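PDB 5CVI: SloR from Streptococcus mutans, which probably binds DNA as a homodimeric, manganese-responsive transcription regulator of the DtxR/MntR family. Local coordinates for residues T2-K10 with M41-V51. Residues are numbered along the deposited sequence; the frame is centred on the assembly and turned at random.
With ZN (zinc ion), chain H.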
# COMPACT_ATOMS: atom_id res chain seq x y z
N THR B 2 -13.30 0.38 -4.16
CA THR B 2 -14.52 0.91 -3.54
C THR B 2 -14.20 1.85 -2.38
O THR B 2 -13.60 1.44 -1.39
CB THR B 2 -15.44 -0.21 -3.03
OG1 THR B 2 -15.78 -1.09 -4.11
CG2 THR B 2 -16.72 0.37 -2.44
N PRO B 3 -14.61 3.12 -2.49
CA PRO B 3 -14.41 4.10 -1.42
C PRO B 3 -15.23 3.72 -0.19
O PRO B 3 -16.42 3.44 -0.33
CB PRO B 3 -14.95 5.41 -2.01
CG PRO B 3 -15.01 5.18 -3.49
CD PRO B 3 -15.29 3.72 -3.66
N ASN B 4 -14.61 3.69 0.99
CA ASN B 4 -15.35 3.36 2.20
C ASN B 4 -16.06 4.59 2.77
O ASN B 4 -15.95 5.69 2.23
CB ASN B 4 -14.45 2.73 3.26
CG ASN B 4 -13.65 3.75 4.04
OD1 ASN B 4 -13.09 4.68 3.47
ND2 ASN B 4 -13.61 3.59 5.36
N LYS B 5 -16.80 4.39 3.85
CA LYS B 5 -17.58 5.45 4.48
C LYS B 5 -16.76 6.70 4.83
O LYS B 5 -17.26 7.82 4.77
CB LYS B 5 -18.27 4.92 5.74
CG LYS B 5 -17.39 4.04 6.60
CD LYS B 5 -18.12 3.51 7.83
CE LYS B 5 -17.42 2.29 8.40
NZ LYS B 5 -15.95 2.50 8.59
N GLU B 6 -15.49 6.50 5.19
CA GLU B 6 -14.66 7.58 5.71
C GLU B 6 -14.43 8.73 4.72
O GLU B 6 -14.26 9.88 5.13
CB GLU B 6 -13.32 7.02 6.21
CG GLU B 6 -13.47 6.03 7.36
CD GLU B 6 -12.14 5.46 7.84
OE1 GLU B 6 -11.10 5.80 7.24
OE2 GLU B 6 -12.15 4.66 8.80
N ASP B 7 -14.46 8.41 3.43
CA ASP B 7 -14.22 9.41 2.39
C ASP B 7 -15.28 10.50 2.37
O ASP B 7 -15.06 11.59 1.84
CB ASP B 7 -14.13 8.74 1.02
CG ASP B 7 -12.94 7.83 0.90
OD1 ASP B 7 -11.93 8.08 1.60
OD2 ASP B 7 -13.00 6.86 0.11
N TYR B 8 -16.43 10.21 2.97
CA TYR B 8 -17.49 11.19 3.12
C TYR B 8 -17.01 12.32 4.03
O TYR B 8 -17.39 13.48 3.85
CB TYR B 8 -18.75 10.53 3.69
CG TYR B 8 -19.94 11.45 3.83
CD1 TYR B 8 -20.76 11.73 2.74
CD2 TYR B 8 -20.26 12.02 5.05
CE1 TYR B 8 -21.85 12.56 2.87
CE2 TYR B 8 -21.35 12.86 5.18
CZ TYR B 8 -22.14 13.13 4.09
OH TYR B 8 -23.23 13.96 4.22
N LEU B 9 -16.17 11.98 5.00
CA LEU B 9 -15.64 12.97 5.93
C LEU B 9 -14.76 14.00 5.24
O LEU B 9 -14.79 15.19 5.58
CB LEU B 9 -14.87 12.28 7.07
CG LEU B 9 -15.73 11.72 8.21
CD1 LEU B 9 -16.91 10.94 7.67
CD2 LEU B 9 -14.88 10.83 9.12
N LYS B 10 -13.97 13.56 4.26
CA LYS B 10 -13.07 14.47 3.54
C LYS B 10 -13.83 15.46 2.66
O LYS B 10 -13.40 16.61 2.51
CB LYS B 10 -12.05 13.68 2.71
CG LYS B 10 -10.97 13.00 3.53
CD LYS B 10 -9.81 12.53 2.67
CE LYS B 10 -10.23 11.42 1.72
NZ LYS B 10 -9.07 10.92 0.92
N MSE B 41 -23.39 4.83 4.19
CA MSE B 41 -22.13 5.32 4.72
C MSE B 41 -22.36 6.35 5.82
O MSE B 41 -21.75 6.27 6.90
CB MSE B 41 -21.28 5.94 3.60
CG MSE B 41 -21.05 5.04 2.41
SE MSE B 41 -19.79 5.79 1.11
CE MSE B 41 -20.26 7.66 1.30
N VAL B 42 -23.23 7.32 5.56
CA VAL B 42 -23.56 8.34 6.54
C VAL B 42 -24.24 7.72 7.76
O VAL B 42 -24.06 8.17 8.89
CB VAL B 42 -24.47 9.44 5.94
CG1 VAL B 42 -24.85 10.45 7.01
CG2 VAL B 42 -23.77 10.12 4.78
N LYS B 43 -25.02 6.66 7.51
CA LYS B 43 -25.66 5.91 8.58
C LYS B 43 -24.62 5.33 9.52
O LYS B 43 -24.74 5.42 10.74
CB LYS B 43 -26.53 4.80 7.98
CG LYS B 43 -27.33 3.98 8.99
CD LYS B 43 -28.11 2.88 8.27
CE LYS B 43 -29.07 2.15 9.20
NZ LYS B 43 -29.92 1.19 8.43
N LYS B 44 -23.58 4.73 8.95
CA LYS B 44 -22.49 4.16 9.73
C LYS B 44 -21.69 5.24 10.46
O LYS B 44 -21.29 5.06 11.60
CB LYS B 44 -21.56 3.32 8.84
CG LYS B 44 -22.21 2.06 8.28
CD LYS B 44 -21.23 1.28 7.41
CE LYS B 44 -21.76 -0.11 7.06
NZ LYS B 44 -23.07 -0.06 6.35
N LEU B 45 -21.48 6.36 9.78
CA LEU B 45 -20.70 7.47 10.35
C LEU B 45 -21.39 8.10 11.56
O LEU B 45 -20.73 8.58 12.48
CB LEU B 45 -20.41 8.52 9.27
CG LEU B 45 -19.61 8.01 8.07
CD1 LEU B 45 -19.53 9.05 6.97
CD2 LEU B 45 -18.22 7.57 8.50
N LEU B 46 -22.72 8.09 11.56
CA LEU B 46 -23.49 8.61 12.68
C LEU B 46 -23.35 7.72 13.91
O LEU B 46 -23.22 8.22 15.04
CB LEU B 46 -24.96 8.76 12.30
CG LEU B 46 -25.28 9.77 11.20
CD1 LEU B 46 -26.74 9.67 10.77
CD2 LEU B 46 -24.96 11.18 11.67
N LEU B 47 -23.36 6.41 13.69
CA LEU B 47 -23.25 5.43 14.77
C LEU B 47 -21.87 5.45 15.40
O LEU B 47 -21.71 5.25 16.61
CB LEU B 47 -23.55 4.03 14.24
CG LEU B 47 -24.92 3.83 13.61
CD1 LEU B 47 -25.04 2.44 13.01
CD2 LEU B 47 -26.02 4.07 14.64
N GLU B 48 -20.86 5.70 14.57
CA GLU B 48 -19.47 5.69 15.03
C GLU B 48 -19.01 7.08 15.45
O GLU B 48 -17.82 7.32 15.65
CB GLU B 48 -18.57 5.08 13.95
CG GLU B 48 -18.86 3.60 13.72
CD GLU B 48 -18.37 3.07 12.38
OE1 GLU B 48 -17.41 3.65 11.82
OE2 GLU B 48 -18.95 2.08 11.89
N ASP B 49 -19.97 7.99 15.58
CA ASP B 49 -19.72 9.32 16.15
C ASP B 49 -18.72 10.13 15.34
O ASP B 49 -17.87 10.82 15.90
CB ASP B 49 -19.23 9.18 17.59
CG ASP B 49 -20.18 8.38 18.46
OD1 ASP B 49 -21.41 8.51 18.28
OD2 ASP B 49 -19.70 7.60 19.31
N LEU B 50 -18.81 10.03 14.02
CA LEU B 50 -17.90 10.75 13.14
C LEU B 50 -18.57 12.00 12.55
O LEU B 50 -17.89 12.94 12.15
CB LEU B 50 -17.38 9.83 12.04
CG LEU B 50 -16.48 8.69 12.51
CD1 LEU B 50 -16.15 7.74 11.37
CD2 LEU B 50 -15.21 9.24 13.14
N VAL B 51 -19.89 11.98 12.50
CA VAL B 51 -20.66 13.13 12.02
C VAL B 51 -21.95 13.28 12.81
O VAL B 51 -22.37 12.36 13.51
CB VAL B 51 -21.00 13.01 10.52
CG1 VAL B 51 -19.73 12.97 9.68
CG2 VAL B 51 -21.86 11.78 10.27
ZN ZN H . -10.21 7.06 1.43
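V42 CG2 makes a CH-pi contact over one face of the Y8 ring, 3.6 Å from the centroid and 15° off the normal. Y8 CG stands anti to the backbone N (chi1 -177°), which swings the ring out to V42. The Y8 hydroxyl is hydrogen-bonded to N24 OD1. L45 sits at the middle of the tight part. Its CD1 touches Y8 CD2 at 3.6 Å and also packs on L9 CD1. L9 CD2 reaches L50 CB at 4.0 Å. The selenomethionine M41 lays its CB against K5 CB at 3.8 Å.

The far end of K5 is the loose part; it lies with K44 and E48 at the partly exposed border. K5 NZ and E48 OE1 form a long salt bridge, 3.7 Å. Apart from that pair the segments meet mostly through carbon atoms, without a hydrogen bond.

The contact joins the N4-D7 turn and the first turn of the following helix to the end of helix 35-47 and the residues after it. D7 binds zinc with E99, E102 and H103. The fold is consistent with a winged helix-turn-helix, 35-47 being the probable recognition helix and 51-54 with 60-61 the wing. Helix 24-30 sets I27 against Y8, and strand 60-61 sets L61 against L9 and V51.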